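PDB 2OXB: beta-fructofuranosidase, insoluble isoenzyme CWINV1 from Arabidopsis thaliana, which hydrolyses sucrose and 1-kestose, and less readily neokestose and levan, at terminal non-reducing beta-D-fructofuranoside residues. Local coordinates for residues Pro61-Asp73 with Tyr117-Leu129. The protein carries 1 engineered substitution. Numbering follows the deposited sequence.
Sequences PHPPAIFPSAPFD and YLREWKKSPLNPL
Lys123 spans the gap between two chain segments that share no backbone hydrogen bond, and its ammonium group ties together the loop that follows strand 60-66. Its chain bends at chi3 (-83°), bringing NZ to where it donates a hydrogen bond to Phe67 O (2.7 Å), approaching 34° out of the carbonyl plane. The same NZ forms a salt bridge with Asp73 OD1 at 3.0 Å, weak as a hydrogen bond; Tyr94 is a second, weak partner of that carboxylate. A long flexible amine suits this place because one group can serve a backbone carbonyl and a carboxylate together.

Beyond it, the flat Phe72 ring offers two faces. Asn127 CB lies over the centre of one, 3.7 Å from the ring centroid, in a CH-pi contact, while Ala70 CB covers the other nearer the rim. Asn127 suits both tasks: its amide, almost perpendicular to the ring, donates to Ile107 O. Pro128, after a cis peptide, sets CD against Phe72 CB.

At the corner, the small methyl of Ala65 packs against Trp121 CD1, and Ile66 CD1 reaches Trp121 CB. Farther back, His62 NE2 lies near Tyr117 CD1, ring planes oblique at 73°, and His62 CD2 meets Arg119 NE; the Arg119 guanidinium forms a salt bridge with Asp115.

Two neighbouring blades of the GH32 beta-propeller are thus joined by side chains reaching to side chains and carbonyls; Lys123 and Phe72 bury the most surface, and the lysine charge is probably balanced by Asp73.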
ATOM      1  N   PRO A  61     -10.208 -13.872 -14.226  1.00 32.25           N
ATOM      2  CA  PRO A  61     -10.536 -14.691 -13.054  1.00 32.05           C
ATOM      3  C   PRO A  61     -10.090 -16.152 -13.114  1.00 32.06           C
ATOM      4  O   PRO A  61      -9.579 -16.619 -14.124  1.00 30.46           O
ATOM      5  CB  PRO A  61     -12.054 -14.564 -12.968  1.00 31.85           C
ATOM      6  CG  PRO A  61     -12.446 -14.472 -14.399  1.00 31.15           C
ATOM      7  CD  PRO A  61     -11.439 -13.468 -14.926  1.00 32.40           C
ATOM      8  N   HIS A  62     -10.312 -16.853 -12.007  1.00 34.71           N
ATOM      9  CA  HIS A  62      -9.974 -18.263 -11.842  1.00 36.70           C
ATOM     10  C   HIS A  62     -10.569 -18.751 -10.538  1.00 37.35           C
ATOM     11  O   HIS A  62     -10.706 -17.988  -9.585  1.00 37.01           O
ATOM     12  CB  HIS A  62      -8.460 -18.486 -11.777  1.00 37.18           C
ATOM     13  CG  HIS A  62      -7.824 -18.657 -13.113  1.00 39.65           C
ATOM     14  ND1 HIS A  62      -7.208 -17.620 -13.779  1.00 40.81           N
ATOM     15  CD2 HIS A  62      -7.770 -19.726 -13.942  1.00 41.09           C
ATOM     16  CE1 HIS A  62      -6.803 -18.044 -14.963  1.00 40.94           C
ATOM     17  NE2 HIS A  62      -7.133 -19.316 -15.087  1.00 41.67           N
ATOM     18  N   PRO A  63     -10.915 -20.041 -10.477  1.00 38.70           N
ATOM     19  CA  PRO A  63     -11.497 -20.644  -9.279  1.00 39.23           C
ATOM     20  C   PRO A  63     -10.469 -20.702  -8.146  1.00 40.33           C
ATOM     21  O   PRO A  63      -9.301 -21.014  -8.393  1.00 39.55           O
ATOM     22  CB  PRO A  63     -11.915 -22.027  -9.773  1.00 39.20           C
ATOM     23  CG  PRO A  63     -10.854 -22.350 -10.784  1.00 38.75           C
ATOM     24  CD  PRO A  63     -10.722 -21.047 -11.540  1.00 39.35           C
ATOM     25  N   PRO A  64     -10.893 -20.392  -6.896  1.00 41.17           N
ATOM     26  CA  PRO A  64     -10.078 -20.388  -5.671  1.00 40.73           C
ATOM     27  C   PRO A  64      -9.034 -21.512  -5.635  1.00 41.30           C
ATOM     28  O   PRO A  64      -9.341 -22.649  -5.970  1.00 42.27           O
ATOM     29  CB  PRO A  64     -11.128 -20.527  -4.582  1.00 40.79           C
ATOM     30  CG  PRO A  64     -12.236 -19.692  -5.114  1.00 40.75           C
ATOM     31  CD  PRO A  64     -12.302 -20.077  -6.577  1.00 40.75           C
ATOM     32  N   ALA A  65      -7.816 -21.185  -5.203  1.00 41.60           N
ATOM     33  CA  ALA A  65      -6.705 -22.141  -5.162  1.00 42.80           C
ATOM     34  C   ALA A  65      -6.390 -22.757  -3.795  1.00 43.59           C
ATOM     35  O   ALA A  65      -6.140 -23.968  -3.685  1.00 45.06           O
ATOM     36  CB  ALA A  65      -5.450 -21.481  -5.720  1.00 44.87           C
ATOM     37  N   ILE A  66      -6.359 -21.916  -2.766  1.00 42.25           N
ATOM     38  CA  ILE A  66      -6.092 -22.372  -1.408  1.00 40.83           C
ATOM     39  C   ILE A  66      -7.384 -22.138  -0.630  1.00 39.54           C
ATOM     40  O   ILE A  66      -7.832 -21.000  -0.484  1.00 39.09           O
ATOM     41  CB  ILE A  66      -4.932 -21.573  -0.728  1.00 41.61           C
ATOM     42  CG1 ILE A  66      -3.726 -21.468  -1.664  1.00 42.19           C
ATOM     43  CG2 ILE A  66      -4.484 -22.283   0.545  1.00 40.12           C
ATOM     44  CD1 ILE A  66      -3.081 -22.794  -1.989  1.00 44.59           C
ATOM     45  N   PHE A  67      -7.978 -23.230  -0.156  1.00 37.93           N
ATOM     46  CA  PHE A  67      -9.222 -23.214   0.613  1.00 35.33           C
ATOM     47  C   PHE A  67      -9.229 -24.457   1.493  1.00 34.91           C
ATOM     48  O   PHE A  67      -8.554 -25.442   1.181  1.00 34.70           O
ATOM     49  CB  PHE A  67     -10.438 -23.218  -0.329  1.00 34.78           C
ATOM     50  CG  PHE A  67     -10.369 -24.256  -1.412  1.00 32.80           C
ATOM     51  CD1 PHE A  67     -10.814 -25.555  -1.183  1.00 32.10           C
ATOM     52  CD2 PHE A  67      -9.780 -23.955  -2.636  1.00 32.36           C
ATOM     53  CE1 PHE A  67     -10.663 -26.545  -2.152  1.00 32.10           C
ATOM     54  CE2 PHE A  67      -9.623 -24.935  -3.612  1.00 33.31           C
ATOM     55  CZ  PHE A  67     -10.065 -26.239  -3.368  1.00 33.57           C
ATOM     56  N   PRO A  68      -9.972 -24.418   2.616  1.00 34.50           N
ATOM     57  CA  PRO A  68     -10.092 -25.520   3.576  1.00 34.24           C
ATOM     58  C   PRO A  68     -10.521 -26.856   2.963  1.00 35.06           C
ATOM     59  O   PRO A  68     -11.675 -27.025   2.560  1.00 34.98           O
ATOM     60  CB  PRO A  68     -11.107 -24.981   4.577  1.00 33.40           C
ATOM     61  CG  PRO A  68     -10.790 -23.535   4.600  1.00 33.17           C
ATOM     62  CD  PRO A  68     -10.652 -23.217   3.131  1.00 34.77           C
ATOM     63  N   SER A  69      -9.579 -27.798   2.905  1.00 34.94           N
ATOM     64  CA  SER A  69      -9.820 -29.131   2.345  1.00 34.96           C
ATOM     65  C   SER A  69      -8.778 -30.097   2.901  1.00 34.42           C
ATOM     66  O   SER A  69      -8.259 -30.950   2.186  1.00 35.26           O
ATOM     67  CB  SER A  69      -9.701 -29.110   0.820  1.00 34.14           C
ATOM     68  OG  SER A  69      -8.342 -29.037   0.424  1.00 35.54           O
ATOM     69  N   ALA A  70      -8.471 -29.948   4.179  1.00 33.87           N
ATOM     70  CA  ALA A  70      -7.498 -30.803   4.837  1.00 33.82           C
ATOM     71  C   ALA A  70      -7.374 -30.330   6.277  1.00 34.38           C
ATOM     72  O   ALA A  70      -7.650 -29.168   6.584  1.00 34.99           O
ATOM     73  CB  ALA A  70      -6.149 -30.712   4.134  1.00 32.78           C
ATOM     74  N   PRO A  71      -6.945 -31.224   7.180  1.00 33.42           N
ATOM     75  CA  PRO A  71      -6.787 -30.887   8.596  1.00 31.82           C
ATOM     76  C   PRO A  71      -6.103 -29.532   8.814  1.00 30.84           C
ATOM     77  O   PRO A  71      -6.721 -28.581   9.293  1.00 29.74           O
ATOM     78  CB  PRO A  71      -5.939 -32.041   9.123  1.00 32.06           C
ATOM     79  CG  PRO A  71      -6.351 -33.186   8.258  1.00 32.32           C
ATOM     80  CD  PRO A  71      -6.387 -32.561   6.895  1.00 32.95           C
ATOM     81  N   PHE A  72      -4.826 -29.479   8.432  1.00 30.11           N
ATOM     82  CA  PHE A  72      -3.958 -28.312   8.577  1.00 28.37           C
ATOM     83  C   PHE A  72      -4.494 -26.927   8.199  1.00 28.69           C
ATOM     84  O   PHE A  72      -3.782 -25.930   8.321  1.00 27.59           O
ATOM     85  CB  PHE A  72      -2.628 -28.579   7.850  1.00 27.16           C
ATOM     86  CG  PHE A  72      -2.768 -28.937   6.387  1.00 25.19           C
ATOM     87  CD1 PHE A  72      -3.033 -27.953   5.426  1.00 26.56           C
ATOM     88  CD2 PHE A  72      -2.595 -30.252   5.965  1.00 23.05           C
ATOM     89  CE1 PHE A  72      -3.119 -28.273   4.058  1.00 24.39           C
ATOM     90  CE2 PHE A  72      -2.679 -30.586   4.607  1.00 23.97           C
ATOM     91  CZ  PHE A  72      -2.940 -29.595   3.652  1.00 24.11           C
ATOM     92  N   ASP A  73      -5.746 -26.854   7.763  1.00 29.54           N
ATOM     93  CA  ASP A  73      -6.348 -25.571   7.389  1.00 29.81           C
ATOM     94  C   ASP A  73      -7.857 -25.708   7.306  1.00 28.19           C
ATOM     95  O   ASP A  73      -8.520 -24.899   6.666  1.00 28.90           O
ATOM     96  CB  ASP A  73      -5.839 -25.113   6.022  1.00 30.52           C
ATOM     97  CG  ASP A  73      -6.455 -25.899   4.891  1.00 29.98           C
ATOM     98  OD1 ASP A  73      -6.602 -25.320   3.792  1.00 28.71           O
ATOM     99  OD2 ASP A  73      -6.779 -27.097   5.108  1.00 28.50           O
ATOM    100  N   TYR A 117      -1.239 -20.883 -16.058  1.00 45.17           N
ATOM    101  CA  TYR A 117      -2.224 -20.257 -15.192  1.00 44.04           C
ATOM    102  C   TYR A 117      -2.117 -20.696 -13.736  1.00 43.90           C
ATOM    103  O   TYR A 117      -2.543 -19.967 -12.843  1.00 45.05           O
ATOM    104  CB  TYR A 117      -3.636 -20.527 -15.721  1.00 42.95           C
ATOM    105  CG  TYR A 117      -3.942 -19.862 -17.051  1.00 42.53           C
ATOM    106  CD1 TYR A 117      -5.203 -19.977 -17.633  1.00 42.40           C
ATOM    107  CD2 TYR A 117      -2.974 -19.118 -17.727  1.00 42.73           C
ATOM    108  CE1 TYR A 117      -5.496 -19.373 -18.853  1.00 41.57           C
ATOM    109  CE2 TYR A 117      -3.252 -18.510 -18.947  1.00 42.22           C
ATOM    110  CZ  TYR A 117      -4.515 -18.640 -19.504  1.00 42.49           C
ATOM    111  OH  TYR A 117      -4.790 -18.037 -20.713  1.00 42.97           O
ATOM    112  N   LEU A 118      -1.543 -21.874 -13.502  1.00 42.94           N
ATOM    113  CA  LEU A 118      -1.368 -22.404 -12.145  1.00 42.73           C
ATOM    114  C   LEU A 118      -2.654 -22.316 -11.312  1.00 43.40           C
ATOM    115  O   LEU A 118      -2.628 -21.884 -10.159  1.00 42.32           O
ATOM    116  CB  LEU A 118      -0.243 -21.644 -11.417  1.00 41.26           C
ATOM    117  CG  LEU A 118       1.188 -21.651 -11.967  1.00 39.57           C
ATOM    118  CD1 LEU A 118       2.078 -20.740 -11.132  1.00 37.96           C
ATOM    119  CD2 LEU A 118       1.733 -23.063 -11.959  1.00 40.40           C
ATOM    120  N   ARG A 119      -3.771 -22.741 -11.898  1.00 44.69           N
ATOM    121  CA  ARG A 119      -5.058 -22.690 -11.219  1.00 45.77           C
ATOM    122  C   ARG A 119      -5.280 -23.806 -10.204  1.00 44.63           C
ATOM    123  O   ARG A 119      -6.049 -23.636  -9.260  1.00 45.73           O
ATOM    124  CB  ARG A 119      -6.201 -22.678 -12.240  1.00 47.82           C
ATOM    125  CG  ARG A 119      -6.570 -24.023 -12.826  1.00 50.36           C
ATOM    126  CD  ARG A 119      -7.607 -23.820 -13.913  1.00 53.23           C
ATOM    127  NE  ARG A 119      -7.028 -23.140 -15.068  1.00 54.11           N
ATOM    128  CZ  ARG A 119      -6.130 -23.699 -15.875  1.00 56.60           C
ATOM    129  NH1 ARG A 119      -5.723 -24.943 -15.646  1.00 56.97           N
ATOM    130  NH2 ARG A 119      -5.635 -23.021 -16.904  1.00 56.38           N
ATOM    131  N   GLU A 120      -4.630 -24.950 -10.380  1.00 43.17           N
ATOM    132  CA  GLU A 120      -4.802 -26.027  -9.404  1.00 42.58           C
ATOM    133  C   GLU A 120      -3.583 -26.200  -8.505  1.00 41.70           C
ATOM    134  O   GLU A 120      -2.523 -26.626  -8.957  1.00 41.84           O
ATOM    135  CB  GLU A 120      -5.128 -27.353 -10.096  1.00 41.28           C
ATOM    136  CG  GLU A 120      -6.542 -27.437 -10.634  1.00 40.18           C
ATOM    137  CD  GLU A 120      -6.910 -28.831 -11.081  1.00 42.12           C
ATOM    138  OE1 GLU A 120      -7.400 -29.628 -10.246  1.00 41.71           O
ATOM    139  OE2 GLU A 120      -6.690 -29.140 -12.273  1.00 44.12           O
ATOM    140  N   TRP A 121      -3.736 -25.863  -7.228  1.00 41.79           N
ATOM    141  CA  TRP A 121      -2.625 -25.992  -6.295  1.00 41.06           C
ATOM    142  C   TRP A 121      -2.664 -27.250  -5.448  1.00 40.41           C
ATOM    143  O   TRP A 121      -3.688 -27.595  -4.852  1.00 39.10           O
ATOM    144  CB  TRP A 121      -2.521 -24.765  -5.384  1.00 40.59           C
ATOM    145  CG  TRP A 121      -1.988 -23.563  -6.099  1.00 41.73           C
ATOM    146  CD1 TRP A 121      -2.646 -22.801  -7.022  1.00 42.13           C
ATOM    147  CD2 TRP A 121      -0.667 -23.008  -5.986  1.00 42.35           C
ATOM    148  NE1 TRP A 121      -1.817 -21.804  -7.493  1.00 44.66           N
ATOM    149  CE2 TRP A 121      -0.598 -21.907  -6.875  1.00 43.42           C
ATOM    150  CE3 TRP A 121       0.464 -23.334  -5.223  1.00 41.07           C
ATOM    151  CZ2 TRP A 121       0.560 -21.128  -7.021  1.00 42.45           C
ATOM    152  CZ3 TRP A 121       1.618 -22.560  -5.368  1.00 41.91           C
ATOM    153  CH2 TRP A 121       1.654 -21.468  -6.263  1.00 42.19           C
ATOM    154  N   LYS A 122      -1.522 -27.930  -5.421  1.00 39.82           N
ATOM    155  CA  LYS A 122      -1.346 -29.160  -4.669  1.00 38.46           C
ATOM    156  C   LYS A 122      -0.804 -28.777  -3.299  1.00 37.31           C
ATOM    157  O   LYS A 122       0.119 -27.977  -3.190  1.00 37.38           O
ATOM    158  CB  LYS A 122      -0.358 -30.070  -5.407  1.00 39.67           C
ATOM    159  CG  LYS A 122      -0.400 -31.542  -5.018  1.00 40.84           C
ATOM    160  CD  LYS A 122       0.418 -32.382  -6.003  1.00 41.23           C
ATOM    161  CE  LYS A 122       0.559 -33.835  -5.551  1.00 42.66           C
ATOM    162  NZ  LYS A 122      -0.745 -34.515  -5.292  1.00 44.29           N
ATOM    163  N   LYS A 123      -1.395 -29.348  -2.256  1.00 36.32           N
ATOM    164  CA  LYS A 123      -1.003 -29.067  -0.884  1.00 33.99           C
ATOM    165  C   LYS A 123      -0.417 -30.303  -0.199  1.00 33.70           C
ATOM    166  O   LYS A 123      -1.129 -31.262   0.062  1.00 35.03           O
ATOM    167  CB  LYS A 123      -2.224 -28.543  -0.123  1.00 31.92           C
ATOM    168  CG  LYS A 123      -2.909 -27.395  -0.870  1.00 30.15           C
ATOM    169  CD  LYS A 123      -3.843 -26.577   0.001  1.00 29.85           C
ATOM    170  CE  LYS A 123      -5.211 -27.201   0.128  1.00 28.43           C
ATOM    171  NZ  LYS A 123      -6.078 -26.377   1.006  1.00 26.61           N
ATOM    172  N   SER A 124       0.884 -30.270   0.090  1.00 34.69           N
ATOM    173  CA  SER A 124       1.589 -31.384   0.735  1.00 33.95           C
ATOM    174  C   SER A 124       0.860 -31.958   1.938  1.00 34.96           C
ATOM    175  O   SER A 124       0.112 -31.256   2.613  1.00 34.68           O
ATOM    176  CB  SER A 124       2.986 -30.947   1.173  1.00 33.09           C
ATOM    177  OG  SER A 124       3.549 -31.878   2.075  1.00 30.62           O
ATOM    178  N   PRO A 125       1.077 -33.255   2.218  1.00 36.75           N
ATOM    179  CA  PRO A 125       0.466 -33.983   3.340  1.00 38.01           C
ATOM    180  C   PRO A 125       1.315 -33.816   4.598  1.00 38.02           C
ATOM    181  O   PRO A 125       0.865 -34.051   5.722  1.00 37.43           O
ATOM    182  CB  PRO A 125       0.471 -35.423   2.850  1.00 37.71           C
ATOM    183  CG  PRO A 125       1.795 -35.493   2.155  1.00 39.30           C
ATOM    184  CD  PRO A 125       1.850 -34.179   1.367  1.00 38.55           C
ATOM    185  N   LEU A 126       2.559 -33.411   4.390  1.00 37.99           N
ATOM    186  CA  LEU A 126       3.464 -33.202   5.490  1.00 37.22           C
ATOM    187  C   LEU A 126       3.088 -31.926   6.222  1.00 36.99           C
ATOM    188  O   LEU A 126       3.645 -31.636   7.272  1.00 37.34           O
ATOM    189  CB  LEU A 126       4.900 -33.107   4.975  1.00 38.21           C
ATOM    190  CG  LEU A 126       5.414 -34.274   4.125  1.00 39.59           C
ATOM    191  CD1 LEU A 126       6.886 -34.028   3.804  1.00 39.32           C
ATOM    192  CD2 LEU A 126       5.244 -35.602   4.862  1.00 36.57           C
ATOM    193  N   ASN A 127       2.147 -31.157   5.674  1.00 36.48           N
ATOM    194  CA  ASN A 127       1.735 -29.911   6.324  1.00 36.58           C
ATOM    195  C   ASN A 127       1.044 -30.176   7.664  1.00 37.33           C
ATOM    196  O   ASN A 127       0.354 -31.191   7.831  1.00 36.18           O
ATOM    197  CB  ASN A 127       0.802 -29.099   5.423  1.00 35.67           C
ATOM    198  CG  ASN A 127       1.485 -28.612   4.163  1.00 33.98           C
ATOM    199  OD1 ASN A 127       2.670 -28.320   4.174  1.00 33.40           O
ATOM    200  ND2 ASN A 127       0.732 -28.509   3.075  1.00 33.28           N
ATOM    201  N   PRO A 128       1.219 -29.265   8.643  1.00 38.33           N
ATOM    202  CA  PRO A 128       2.006 -28.022   8.613  1.00 38.27           C
ATOM    203  C   PRO A 128       3.508 -28.222   8.802  1.00 36.67           C
ATOM    204  O   PRO A 128       3.924 -29.120   9.528  1.00 38.12           O
ATOM    205  CB  PRO A 128       1.412 -27.227   9.768  1.00 39.22           C
ATOM    206  CG  PRO A 128       1.174 -28.308  10.778  1.00 38.14           C
ATOM    207  CD  PRO A 128       0.492 -29.368   9.924  1.00 38.12           C
ATOM    208  N   LEU A 129       4.304 -27.369   8.159  1.00 35.82           N
ATOM    209  CA  LEU A 129       5.768 -27.418   8.254  1.00 35.53           C
ATOM    210  C   LEU A 129       6.239 -26.720   9.531  1.00 36.50           C
ATOM    211  O   LEU A 129       7.307 -27.024  10.081  1.00 37.84           O
ATOM    212  CB  LEU A 129       6.414 -26.737   7.036  1.00 33.52           C
ATOM    213  CG  LEU A 129       6.624 -27.529   5.736  1.00 32.24           C
ATOM    214  CD1 LEU A 129       5.475 -28.483   5.511  1.00 32.51           C
ATOM    215  CD2 LEU A 129       6.770 -26.576   4.560  1.00 30.77           C
TER